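Side-chain contacts in globin (Chloroflexus aurantiacus, PDB 5D1V), which probably binds and carries oxygen on its heme iron, as a thermophile's truncated hemoglobin of the group II subfamily: residues 24-29 / 96-101; 60-63 / 68-71; 64-67 / 73-76; 86-91 / 111-116. All coordinates share one frame; numbering follows the deposited sequence.

In the fold
Contacts 2, 3 and 4 touch the heme, while helix 82-98 serves contacts 1 and 4. Contact 4 is the buried one, apolar and aromatic, where helices 82-98 and 105-119 pack antiparallel beside the porphyrin. Contact 1 shares helix 82-98 with it but lies at the surface, a long salt bridge to helix 13-28; R26 of contact 1 also hydrogen-bonds H91 of contact 4. Contacts 2 and 3, on the far side of the chain's centre from contact 1, both start from helix 61-66 and close on one heme propionate. Contact 2 is partly buried and mixes ring packing with a tyrosine bond, whereas the surface contact 3 uses arginines and brings in the iron-binding histidine.

Contact 1 of 4, residues 24-29 / 96-101; sequences YARVEA and LNEAGV
R26 of helix 13-28 reaches across to E98, late in helix 82-98, and joins two helices of the truncated globin fold by a surface salt bridge. The backbones stay well apart, with CA of R26 and CA of E98 separated by 11.8 Å, and the two side chains span the interval. CB of R26 leaves its helix toward E98. CG stands anti to the carbonyl carbon (chi1 -66°), and CD carries the chain straight on. At chi3 (68°) it bends, which turns the guanidinium across the direction of the aliphatic part. NE, the first polar atom, is hydrogen-bonded to H91, the strongest polar partner of this residue, about two turns before E98 on helix 82-98. NH2 has a long, weak ion pair with E90, and NH1 is left to face the glutamate. There, NH1 of R26 lies 3.5 Å from OE2 of E98, a long salt bridge. The oxygen approaches at the edge of the guanidinium, near its plane, yet the carboxylate is turned 70° against that plane, so the two groups do not form a flat two-pronged pair. E98 comes from its own helix on an extended chain, and its side chain also rests on I22. Beyond it the helix closes with a Schellman motif at G100, whose positive phi accompanies the bond from V101 N to L96 O. A water completes the link: it donates to OE1 of E98 at 2.8 Å and weakly accepts from NH1 of R26 at 3.4 Å.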
# COMPACT_ATOMS: atom_id res chain seq x y z
N TYR A 24 -1.95 -11.35 12.85
CA TYR A 24 -1.86 -11.15 14.30
C TYR A 24 -0.42 -10.96 14.77
O TYR A 24 -0.18 -10.21 15.71
CB TYR A 24 -2.54 -12.31 15.02
CG TYR A 24 -3.92 -11.91 15.50
CD1 TYR A 24 -5.00 -11.90 14.65
CD2 TYR A 24 -4.11 -11.49 16.80
CE1 TYR A 24 -6.25 -11.49 15.07
CE2 TYR A 24 -5.34 -11.09 17.25
CZ TYR A 24 -6.42 -11.08 16.38
OH TYR A 24 -7.65 -10.70 16.84
N ALA A 25 0.53 -11.59 14.09
CA ALA A 25 1.94 -11.39 14.45
C ALA A 25 2.31 -9.92 14.28
O ALA A 25 3.01 -9.33 15.11
CB ALA A 25 2.86 -12.28 13.59
N ARG A 26 1.81 -9.34 13.19
CA ARG A 26 2.04 -7.94 12.88
C ARG A 26 1.30 -7.04 13.85
O ARG A 26 1.86 -6.06 14.32
CB ARG A 26 1.61 -7.67 11.43
CG ARG A 26 2.51 -8.41 10.48
CD ARG A 26 2.08 -8.33 9.05
NE ARG A 26 2.25 -6.96 8.63
CZ ARG A 26 3.16 -6.51 7.77
NH1 ARG A 26 4.00 -7.33 7.15
NH2 ARG A 26 3.19 -5.22 7.52
N VAL A 27 0.06 -7.36 14.17
CA VAL A 27 -0.69 -6.60 15.17
C VAL A 27 0.08 -6.58 16.48
O VAL A 27 0.26 -5.53 17.09
CB VAL A 27 -2.09 -7.19 15.38
CG1 VAL A 27 -2.80 -6.55 16.56
CG2 VAL A 27 -2.88 -7.02 14.14
N GLU A 28 0.59 -7.73 16.91
CA GLU A 28 1.19 -7.81 18.22
C GLU A 28 2.43 -6.91 18.25
O GLU A 28 2.77 -6.35 19.28
CB GLU A 28 1.55 -9.25 18.59
CG GLU A 28 1.80 -9.42 20.09
CD GLU A 28 1.58 -10.84 20.58
OE1 GLU A 28 1.41 -11.76 19.75
OE2 GLU A 28 1.57 -11.03 21.81
N ALA A 29 3.10 -6.77 17.10
CA ALA A 29 4.36 -6.03 17.02
C ALA A 29 4.18 -4.55 16.67
O ALA A 29 5.16 -3.83 16.50
CB ALA A 29 5.28 -6.69 16.00
N LEU A 96 -2.37 -11.09 3.25
CA LEU A 96 -2.85 -11.70 2.00
C LEU A 96 -1.71 -12.00 1.06
O LEU A 96 -1.65 -13.07 0.44
CB LEU A 96 -3.82 -10.78 1.30
CG LEU A 96 -5.13 -10.51 2.03
CD1 LEU A 96 -5.95 -9.55 1.16
CD2 LEU A 96 -5.91 -11.80 2.32
N ASN A 97 -0.81 -11.05 0.93
CA ASN A 97 0.33 -11.25 0.04
C ASN A 97 1.27 -12.35 0.54
O ASN A 97 1.65 -13.24 -0.23
CB ASN A 97 1.07 -9.93 -0.14
CG ASN A 97 0.27 -8.94 -0.99
OD1 ASN A 97 -0.96 -8.82 -0.85
ND2 ASN A 97 0.96 -8.24 -1.89
N GLU A 98 1.61 -12.34 1.83
CA GLU A 98 2.52 -13.32 2.40
C GLU A 98 1.91 -14.73 2.50
O GLU A 98 2.64 -15.70 2.41
CB GLU A 98 3.00 -12.85 3.76
CG GLU A 98 3.86 -11.62 3.65
CD GLU A 98 4.43 -11.17 4.98
OE1 GLU A 98 4.54 -12.00 5.90
OE2 GLU A 98 4.78 -9.98 5.08
N ALA A 99 0.60 -14.84 2.61
CA ALA A 99 -0.07 -16.14 2.72
C ALA A 99 -0.23 -16.82 1.37
O ALA A 99 -0.65 -17.97 1.31
CB ALA A 99 -1.41 -15.99 3.37
N GLY A 100 0.09 -16.11 0.30
CA GLY A 100 0.03 -16.67 -1.03
C GLY A 100 -1.36 -16.74 -1.64
O GLY A 100 -1.64 -17.63 -2.44
N VAL A 101 -2.22 -15.80 -1.30
CA VAL A 101 -3.57 -15.82 -1.82
C VAL A 101 -3.51 -15.47 -3.30
O VAL A 101 -2.99 -14.42 -3.66
CB VAL A 101 -4.47 -14.83 -1.07
CG1 VAL A 101 -5.88 -14.88 -1.60
CG2 VAL A 101 -4.42 -15.14 0.44
O HOH W 1 4.73 -10.46 8.19

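Contact 2 of 4, residues 60-63 / 68-71; sequences RTYS and HPRL. With HEM (protoporphyrin IX containing Fe), chain C.
Y62 of helix 61-66 lies against P69 in the loop that leads to helix 71-74, at the edge of the heme pocket of this truncated globin. CG of Y62 is anti to the backbone N (chi1 179°), and the ring therefore extends from the helix to the heme. Its CE2 meets the proline obliquely, with CE2 of Y62 3.8 Å from CG of P69, while the phenol oxygen passes near P69 CA. The hydroxyl then donates to heme propionate O2A, with Y62 OH and O2A 2.8 Å apart and O2A lying near the plane of the tyrosine ring, at its edge. L71 differs, with CG anti to the carbonyl carbon (chi1 -65°), and sets its CD2 3.7 Å from heme methyl CMA. The loop is tied internally by R70: its N donates to H68 ND1 in the imidazole plane, and its NE donates to H68 O at 3.0 Å. A phenylalanine at Y62 would keep the proline packing but would probably leave O2A without its phenol donor and the propionate less firmly oriented. The chemistry thus pairs an apolar ring flank with a polar end, suiting Y62 to hold a propionate at the pocket edge.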
# COMPACT_ATOMS: atom_id res chain seq x y z
N ARG A 60 -20.12 -21.92 8.62
CA ARG A 60 -20.87 -20.92 9.39
C ARG A 60 -20.57 -21.02 10.87
O ARG A 60 -21.40 -20.67 11.71
CB ARG A 60 -22.37 -21.10 9.22
CG ARG A 60 -22.85 -21.31 7.81
CD ARG A 60 -22.86 -20.05 7.03
NE ARG A 60 -23.57 -18.98 7.72
CZ ARG A 60 -23.63 -17.73 7.28
NH1 ARG A 60 -23.04 -17.40 6.13
NH2 ARG A 60 -24.27 -16.81 7.98
N THR A 61 -19.38 -21.51 11.19
CA THR A 61 -19.00 -21.70 12.59
C THR A 61 -19.02 -20.36 13.36
O THR A 61 -19.43 -20.30 14.53
CB THR A 61 -17.61 -22.34 12.67
OG1 THR A 61 -17.58 -23.48 11.81
CG2 THR A 61 -17.29 -22.79 14.07
N TYR A 62 -18.62 -19.28 12.70
CA TYR A 62 -18.63 -17.99 13.34
C TYR A 62 -20.02 -17.69 13.93
O TYR A 62 -20.15 -17.33 15.11
CB TYR A 62 -18.22 -16.87 12.38
CG TYR A 62 -18.26 -15.53 13.08
CD1 TYR A 62 -17.19 -15.08 13.85
CD2 TYR A 62 -19.39 -14.74 13.01
CE1 TYR A 62 -17.26 -13.88 14.50
CE2 TYR A 62 -19.46 -13.54 13.65
CZ TYR A 62 -18.41 -13.12 14.40
OH TYR A 62 -18.52 -11.91 15.06
N SER A 63 -21.04 -17.77 13.07
CA SER A 63 -22.42 -17.48 13.47
C SER A 63 -22.89 -18.39 14.61
O SER A 63 -23.66 -17.96 15.47
CB SER A 63 -23.37 -17.63 12.27
OG SER A 63 -23.61 -18.99 11.96
N HIS A 68 -24.68 -12.86 14.63
CA HIS A 68 -24.40 -12.00 13.49
C HIS A 68 -23.10 -11.24 13.75
O HIS A 68 -22.81 -10.87 14.90
CB HIS A 68 -25.56 -11.03 13.25
CG HIS A 68 -25.48 -10.29 11.95
ND1 HIS A 68 -24.67 -9.19 11.76
CD2 HIS A 68 -26.15 -10.47 10.78
CE1 HIS A 68 -24.83 -8.73 10.53
NE2 HIS A 68 -25.74 -9.48 9.93
N PRO A 69 -22.30 -11.00 12.71
CA PRO A 69 -21.03 -10.31 12.95
C PRO A 69 -21.18 -8.90 13.55
O PRO A 69 -20.42 -8.57 14.45
CB PRO A 69 -20.38 -10.27 11.56
CG PRO A 69 -20.96 -11.46 10.87
CD PRO A 69 -22.39 -11.48 11.32
N ARG A 70 -22.15 -8.11 13.11
CA ARG A 70 -22.36 -6.76 13.67
C ARG A 70 -21.04 -6.05 13.90
O ARG A 70 -20.80 -5.50 14.99
CB ARG A 70 -23.13 -6.85 14.98
CG ARG A 70 -24.56 -7.32 14.83
CD ARG A 70 -25.11 -7.79 16.15
NE ARG A 70 -24.64 -9.13 16.47
CZ ARG A 70 -24.84 -9.74 17.64
NH1 ARG A 70 -25.50 -9.11 18.61
NH2 ARG A 70 -24.37 -10.97 17.82
N LEU A 71 -20.16 -6.06 12.90
CA LEU A 71 -18.78 -5.64 13.16
C LEU A 71 -18.69 -4.18 13.58
O LEU A 71 -17.97 -3.85 14.54
CB LEU A 71 -17.89 -5.89 11.95
CG LEU A 71 -17.66 -7.35 11.54
CD1 LEU A 71 -16.64 -7.44 10.42
CD2 LEU A 71 -17.24 -8.23 12.74
CHA HEM C . -12.31 -7.81 16.63
CHB HEM C . -12.89 -8.00 11.81
CHC HEM C . -11.08 -3.49 11.45
CHD HEM C . -9.52 -3.92 16.02
C1A HEM C . -12.67 -8.24 15.37
C2A HEM C . -13.44 -9.43 15.06
C3A HEM C . -13.61 -9.47 13.73
C4A HEM C . -12.95 -8.30 13.16
CMA HEM C . -14.34 -10.52 12.84
CAA HEM C . -13.97 -10.43 16.12
CBA HEM C . -15.46 -10.12 16.31
CGA HEM C . -15.98 -10.94 17.47
O1A HEM C . -15.60 -10.67 18.63
O2A HEM C . -16.80 -11.86 17.25
C1B HEM C . -12.47 -6.79 11.29
C2B HEM C . -12.56 -6.36 9.91
C3B HEM C . -12.07 -5.11 9.84
C4B HEM C . -11.63 -4.72 11.15
CMB HEM C . -13.13 -7.24 8.76
CAB HEM C . -11.89 -4.14 8.65
CBB HEM C . -11.96 -4.64 7.41
C1C HEM C . -10.47 -3.20 12.65
C2C HEM C . -9.70 -2.01 12.96
C3C HEM C . -9.29 -2.16 14.25
C4C HEM C . -9.75 -3.43 14.76
CMC HEM C . -9.48 -0.82 11.98
CAC HEM C . -8.40 -1.22 15.06
CBC HEM C . -7.55 -0.50 14.34
C1D HEM C . -10.18 -4.97 16.61
C2D HEM C . -10.14 -5.36 18.02
C3D HEM C . -10.93 -6.43 18.18
C4D HEM C . -11.48 -6.76 16.88
CMD HEM C . -9.34 -4.62 19.11
CAD HEM C . -11.22 -7.21 19.48
CBD HEM C . -10.27 -8.40 19.52
CGD HEM C . -10.50 -9.25 20.74
O1D HEM C . -9.60 -10.06 21.05
O2D HEM C . -11.57 -9.10 21.40
NA HEM C . -12.40 -7.57 14.19
NB HEM C . -11.91 -5.76 12.02
NC HEM C . -10.50 -4.01 13.77
ND HEM C . -11.01 -5.85 15.97
FE HEM C . -11.41 -5.79 13.99
O HOH W 2 -9.59 -6.91 13.67

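Contact 3 of 4, residues 64-67 / 73-76; sequences ERRG and MRHA. With HEM (protoporphyrin IX containing Fe), chain C.
R66, closing helix 61-66, and R74 of helix 71-74 converge on one heme propionate of this truncated globin. The tightly packed part gathers round the propionate. R66, bent at chi2 and chi3 (-67° and -77°), turns back so that NE donates to heme O2A at 2.9 Å and nearly straight (168°), while NH2 of R66 donates to heme O1A at 2.8 Å. R74 instead lays one guanidinium face over O2A. At the edge of that group, in its plane, NH2 of R74 donates to R66 O at 2.7 Å, meeting the carbonyl from above its plane. R66 NH2 and R74 NH1 approach to 3.3 Å, two donors drawn together by the carboxylate. R74 NE also donates to P69 O, and NH2 to H68 O. The looser side holds a water, which accepts from NH1 of R74 at 2.9 Å and donates only weakly to R66 O. A leucine in place of R74 would probably leave the R66 and P69 carbonyls without these donors and the propionate with less neighbouring positive charge. Next in sequence, H75 binds the iron through NE2 at 2.1 Å, its ND1 bonded to L71 O. The chain has no strands; the contact joins the two short helices 61-66 and 71-74, with helix 42-55 alongside, where H47 touches R66 and E46 and L50 touch R65.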
# COMPACT_ATOMS: atom_id res chain seq x y z
N GLU A 64 -22.45 -19.64 14.60
CA GLU A 64 -22.83 -20.58 15.65
C GLU A 64 -22.26 -20.15 16.99
O GLU A 64 -22.87 -20.39 18.04
CB GLU A 64 -22.37 -21.99 15.28
CG GLU A 64 -23.18 -22.60 14.15
CD GLU A 64 -22.47 -23.75 13.46
OE1 GLU A 64 -21.44 -24.22 13.98
OE2 GLU A 64 -22.96 -24.17 12.37
N ARG A 65 -21.11 -19.49 16.95
CA ARG A 65 -20.41 -19.10 18.19
C ARG A 65 -20.70 -17.67 18.60
O ARG A 65 -20.73 -17.36 19.79
CB ARG A 65 -18.89 -19.26 18.04
CG ARG A 65 -18.40 -20.64 18.00
CD ARG A 65 -17.10 -20.82 18.81
NE ARG A 65 -16.14 -21.69 18.14
CZ ARG A 65 -16.33 -22.99 17.90
NH1 ARG A 65 -17.45 -23.59 18.28
NH2 ARG A 65 -15.39 -23.68 17.27
N ARG A 66 -20.91 -16.79 17.62
CA ARG A 66 -20.97 -15.36 17.88
C ARG A 66 -22.23 -14.66 17.39
O ARG A 66 -22.42 -13.48 17.67
CB ARG A 66 -19.76 -14.68 17.24
CG ARG A 66 -18.43 -15.21 17.72
CD ARG A 66 -18.15 -14.91 19.15
NE ARG A 66 -17.72 -13.53 19.38
CZ ARG A 66 -17.60 -12.97 20.58
NH1 ARG A 66 -17.88 -13.65 21.70
NH2 ARG A 66 -17.20 -11.71 20.67
N GLY A 67 -23.08 -15.36 16.66
CA GLY A 67 -24.29 -14.75 16.11
C GLY A 67 -23.92 -13.90 14.92
O GLY A 67 -22.91 -14.15 14.29
N MET A 73 -20.79 -2.44 15.25
CA MET A 73 -21.21 -2.40 16.64
C MET A 73 -20.10 -2.96 17.54
O MET A 73 -19.80 -2.38 18.60
CB MET A 73 -22.52 -3.18 16.83
CG MET A 73 -22.95 -3.30 18.27
SD MET A 73 -24.28 -4.51 18.44
CE MET A 73 -23.33 -5.99 18.84
N ARG A 74 -19.45 -4.04 17.12
CA ARG A 74 -18.48 -4.69 17.98
C ARG A 74 -17.21 -3.87 18.10
O ARG A 74 -16.46 -4.05 19.06
CB ARG A 74 -18.12 -6.09 17.49
CG ARG A 74 -19.20 -7.13 17.59
CD ARG A 74 -18.64 -8.46 17.13
NE ARG A 74 -19.67 -9.43 16.81
CZ ARG A 74 -20.15 -10.32 17.66
NH1 ARG A 74 -19.71 -10.38 18.91
NH2 ARG A 74 -21.09 -11.15 17.26
N HIS A 75 -16.96 -2.98 17.14
CA HIS A 75 -15.75 -2.18 17.18
C HIS A 75 -15.97 -0.82 17.86
O HIS A 75 -15.03 -0.07 18.04
CB HIS A 75 -15.18 -1.96 15.77
CG HIS A 75 -14.54 -3.17 15.20
ND1 HIS A 75 -15.26 -4.28 14.77
CD2 HIS A 75 -13.23 -3.48 14.99
CE1 HIS A 75 -14.42 -5.18 14.29
NE2 HIS A 75 -13.19 -4.73 14.44
N ALA A 76 -17.20 -0.54 18.27
CA ALA A 76 -17.52 0.71 18.95
C ALA A 76 -16.62 0.99 20.18
O ALA A 76 -16.36 2.15 20.49
CB ALA A 76 -19.00 0.72 19.37
CHA HEM C . -12.31 -7.81 16.63
CHB HEM C . -12.89 -8.00 11.81
CHC HEM C . -11.08 -3.49 11.45
CHD HEM C . -9.52 -3.92 16.02
C1A HEM C . -12.67 -8.24 15.37
C2A HEM C . -13.44 -9.43 15.06
C3A HEM C . -13.61 -9.47 13.73
C4A HEM C . -12.95 -8.30 13.16
CMA HEM C . -14.34 -10.52 12.84
CAA HEM C . -13.97 -10.43 16.12
CBA HEM C . -15.46 -10.12 16.31
CGA HEM C . -15.98 -10.94 17.47
O1A HEM C . -15.60 -10.67 18.63
O2A HEM C . -16.80 -11.86 17.25
C1B HEM C . -12.47 -6.79 11.29
C2B HEM C . -12.56 -6.36 9.91
C3B HEM C . -12.07 -5.11 9.84
C4B HEM C . -11.63 -4.72 11.15
CMB HEM C . -13.13 -7.24 8.76
CAB HEM C . -11.89 -4.14 8.65
CBB HEM C . -11.96 -4.64 7.41
C1C HEM C . -10.47 -3.20 12.65
C2C HEM C . -9.70 -2.01 12.96
C3C HEM C . -9.29 -2.16 14.25
C4C HEM C . -9.75 -3.43 14.76
CMC HEM C . -9.48 -0.82 11.98
CAC HEM C . -8.40 -1.22 15.06
CBC HEM C . -7.55 -0.50 14.34
C1D HEM C . -10.18 -4.97 16.61
C2D HEM C . -10.14 -5.36 18.02
C3D HEM C . -10.93 -6.43 18.18
C4D HEM C . -11.48 -6.76 16.88
CMD HEM C . -9.34 -4.62 19.11
CAD HEM C . -11.22 -7.21 19.48
CBD HEM C . -10.27 -8.40 19.52
CGD HEM C . -10.50 -9.25 20.74
O1D HEM C . -9.60 -10.06 21.05
O2D HEM C . -11.57 -9.10 21.40
NA HEM C . -12.40 -7.57 14.19
NB HEM C . -11.91 -5.76 12.02
NC HEM C . -10.50 -4.01 13.77
ND HEM C . -11.01 -5.85 15.97
FE HEM C . -11.41 -5.79 13.99
O HOH W 3 -21.21 -12.26 20.53
O HOH W 2 -9.59 -6.91 13.67

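Contact 4 of 4, residues 86-91 / 111-116; sequences DAWLEH and NYFRHA. With HEM (protoporphyrin IX containing Fe), chain C.
W88 and L89 of helix 82-98 meet F113 and R114 of helix 105-119, an antiparallel pair (169° between the short segments, axes 10.3 Å apart) of the two-on-two truncated globin fold. Along the second helix, Y112 comes first: its OH and CE2 lie near heme methyl CMB and its ring stacks with Y55 instead of entering the helix interface. F113 follows and starts out toward helix 82-98. With the tryptophan it makes an offset edge-to-face stack, the edge of W88 toward the face of F113, with planes at 63°. At the nearest point W88 CH2 lies 3.8 Å from F113 CD1. The backbone oxygen and CB of F113 also receive L89: CG anti to the backbone N (chi1 -159°) swings the leucine methyls over, and CD1 of L89 comes within 4.0 Å of F113 CB. R114 starts away from helix 82-98, but its extended chain passes across the leucine at about a right angle, and L89 CD2 touches its CG and NH1. Its charged end has work elsewhere, a salt bridge to E110 and a hydrogen bond to A29 O of the second subunit. On the heme side, one indole face of W88 lies over the porphyrin near CHC and C1C, with CD1 of W88 3.3 Å from heme C1C. Between the two helices the contact is apolar packing, while toward the heme NE1 of W88 donates to the iron-bound water at 2.9 Å, consistent with the distal tryptophan of group II relatives steadying a heme-bound ligand.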
# COMPACT_ATOMS: atom_id res chain seq x y z
N ASP A 86 -5.49 2.73 8.79
CA ASP A 86 -4.30 2.58 7.97
C ASP A 86 -3.42 1.44 8.49
O ASP A 86 -2.91 0.63 7.71
CB ASP A 86 -3.48 3.87 7.90
CG ASP A 86 -4.12 4.95 7.06
OD1 ASP A 86 -5.15 4.69 6.43
OD2 ASP A 86 -3.55 6.07 7.04
N ALA A 87 -3.24 1.37 9.80
CA ALA A 87 -2.42 0.32 10.39
C ALA A 87 -3.05 -1.07 10.17
O ALA A 87 -2.37 -1.99 9.74
CB ALA A 87 -2.17 0.59 11.88
N TRP A 88 -4.35 -1.21 10.43
CA TRP A 88 -5.02 -2.46 10.21
C TRP A 88 -4.89 -2.94 8.75
O TRP A 88 -4.52 -4.09 8.46
CB TRP A 88 -6.49 -2.29 10.59
CG TRP A 88 -7.21 -3.57 10.73
CD1 TRP A 88 -7.47 -4.24 11.89
CD2 TRP A 88 -7.77 -4.37 9.68
NE1 TRP A 88 -8.17 -5.37 11.63
CE2 TRP A 88 -8.36 -5.49 10.29
CE3 TRP A 88 -7.85 -4.23 8.29
CZ2 TRP A 88 -9.01 -6.49 9.56
CZ3 TRP A 88 -8.50 -5.23 7.56
CH2 TRP A 88 -9.06 -6.34 8.21
N LEU A 89 -5.16 -2.03 7.82
CA LEU A 89 -5.17 -2.37 6.40
C LEU A 89 -3.76 -2.73 5.93
O LEU A 89 -3.59 -3.68 5.16
CB LEU A 89 -5.72 -1.20 5.59
CG LEU A 89 -6.25 -1.50 4.21
CD1 LEU A 89 -7.38 -2.53 4.27
CD2 LEU A 89 -6.75 -0.19 3.65
N GLU A 90 -2.75 -2.01 6.41
CA GLU A 90 -1.36 -2.35 6.09
C GLU A 90 -1.09 -3.83 6.39
O GLU A 90 -0.54 -4.58 5.56
CB GLU A 90 -0.38 -1.47 6.87
CG GLU A 90 1.08 -1.87 6.67
CD GLU A 90 2.06 -1.06 7.50
OE1 GLU A 90 1.71 0.05 7.96
OE2 GLU A 90 3.22 -1.52 7.63
N HIS A 91 -1.46 -4.25 7.59
CA HIS A 91 -1.11 -5.58 8.03
C HIS A 91 -1.97 -6.64 7.37
O HIS A 91 -1.47 -7.72 7.07
CB HIS A 91 -1.18 -5.67 9.54
CG HIS A 91 -0.22 -4.74 10.22
ND1 HIS A 91 1.08 -4.59 9.80
CD2 HIS A 91 -0.37 -3.92 11.28
CE1 HIS A 91 1.68 -3.70 10.56
NE2 HIS A 91 0.82 -3.28 11.47
N ASN A 111 -10.61 -5.72 -1.87
CA ASN A 111 -11.68 -4.76 -2.10
C ASN A 111 -12.59 -4.73 -0.87
O ASN A 111 -12.98 -3.66 -0.39
CB ASN A 111 -12.51 -5.12 -3.33
CG ASN A 111 -11.70 -5.13 -4.64
OD1 ASN A 111 -10.64 -4.50 -4.75
ND2 ASN A 111 -12.24 -5.80 -5.65
N TYR A 112 -12.92 -5.91 -0.35
CA TYR A 112 -13.79 -5.98 0.81
C TYR A 112 -13.12 -5.29 2.02
O TYR A 112 -13.75 -4.47 2.71
CB TYR A 112 -14.13 -7.43 1.14
CG TYR A 112 -14.70 -7.53 2.53
CD1 TYR A 112 -15.98 -7.09 2.80
CD2 TYR A 112 -13.93 -8.02 3.57
CE1 TYR A 112 -16.49 -7.14 4.09
CE2 TYR A 112 -14.43 -8.08 4.86
CZ TYR A 112 -15.71 -7.64 5.11
OH TYR A 112 -16.18 -7.69 6.41
N PHE A 113 -11.85 -5.59 2.26
CA PHE A 113 -11.14 -5.05 3.42
C PHE A 113 -11.03 -3.52 3.37
O PHE A 113 -11.13 -2.85 4.40
CB PHE A 113 -9.74 -5.67 3.51
CG PHE A 113 -9.73 -7.11 3.96
CD1 PHE A 113 -10.55 -7.55 4.98
CD2 PHE A 113 -8.90 -8.03 3.33
CE1 PHE A 113 -10.52 -8.88 5.40
CE2 PHE A 113 -8.87 -9.36 3.74
CZ PHE A 113 -9.68 -9.78 4.77
N ARG A 114 -10.80 -2.98 2.18
CA ARG A 114 -10.61 -1.53 2.05
C ARG A 114 -11.91 -0.84 2.42
O ARG A 114 -11.92 0.17 3.11
CB ARG A 114 -10.16 -1.14 0.64
CG ARG A 114 -8.71 -1.50 0.35
CD ARG A 114 -8.25 -1.05 -1.03
NE ARG A 114 -6.87 -1.42 -1.34
CZ ARG A 114 -5.78 -0.73 -0.97
NH1 ARG A 114 -5.89 0.37 -0.22
NH2 ARG A 114 -4.59 -1.16 -1.33
N HIS A 115 -13.02 -1.41 1.99
CA HIS A 115 -14.32 -0.84 2.31
C HIS A 115 -14.64 -0.99 3.80
O HIS A 115 -15.01 -0.04 4.46
CB HIS A 115 -15.39 -1.51 1.46
CG HIS A 115 -16.75 -0.88 1.57
ND1 HIS A 115 -17.64 -1.19 2.57
CD2 HIS A 115 -17.36 0.03 0.79
CE1 HIS A 115 -18.75 -0.50 2.39
NE2 HIS A 115 -18.61 0.25 1.32
N ALA A 116 -14.45 -2.21 4.32
CA ALA A 116 -14.79 -2.53 5.70
C ALA A 116 -13.96 -1.71 6.70
O ALA A 116 -14.49 -1.23 7.73
CB ALA A 116 -14.60 -3.99 5.93
CHA HEM C . -12.31 -7.81 16.63
CHB HEM C . -12.89 -8.00 11.81
CHC HEM C . -11.08 -3.49 11.45
CHD HEM C . -9.52 -3.92 16.02
C1A HEM C . -12.67 -8.24 15.37
C2A HEM C . -13.44 -9.43 15.06
C3A HEM C . -13.61 -9.47 13.73
C4A HEM C . -12.95 -8.30 13.16
CMA HEM C . -14.34 -10.52 12.84
CAA HEM C . -13.97 -10.43 16.12
CBA HEM C . -15.46 -10.12 16.31
CGA HEM C . -15.98 -10.94 17.47
O1A HEM C . -15.60 -10.67 18.63
O2A HEM C . -16.80 -11.86 17.25
C1B HEM C . -12.47 -6.79 11.29
C2B HEM C . -12.56 -6.36 9.91
C3B HEM C . -12.07 -5.11 9.84
C4B HEM C . -11.63 -4.72 11.15
CMB HEM C . -13.13 -7.24 8.76
CAB HEM C . -11.89 -4.14 8.65
CBB HEM C . -11.96 -4.64 7.41
C1C HEM C . -10.47 -3.20 12.65
C2C HEM C . -9.70 -2.01 12.96
C3C HEM C . -9.29 -2.16 14.25
C4C HEM C . -9.75 -3.43 14.76
CMC HEM C . -9.48 -0.82 11.98
CAC HEM C . -8.40 -1.22 15.06
CBC HEM C . -7.55 -0.50 14.34
C1D HEM C . -10.18 -4.97 16.61
C2D HEM C . -10.14 -5.36 18.02
C3D HEM C . -10.93 -6.43 18.18
C4D HEM C . -11.48 -6.76 16.88
CMD HEM C . -9.34 -4.62 19.11
CAD HEM C . -11.22 -7.21 19.48
CBD HEM C . -10.27 -8.40 19.52
CGD HEM C . -10.50 -9.25 20.74
O1D HEM C . -9.60 -10.06 21.05
O2D HEM C . -11.57 -9.10 21.40
NA HEM C . -12.40 -7.57 14.19
NB HEM C . -11.91 -5.76 12.02
NC HEM C . -10.50 -4.01 13.77
ND HEM C . -11.01 -5.85 15.97
FE HEM C . -11.41 -5.79 13.99
O HOH W 2 -9.59 -6.91 13.67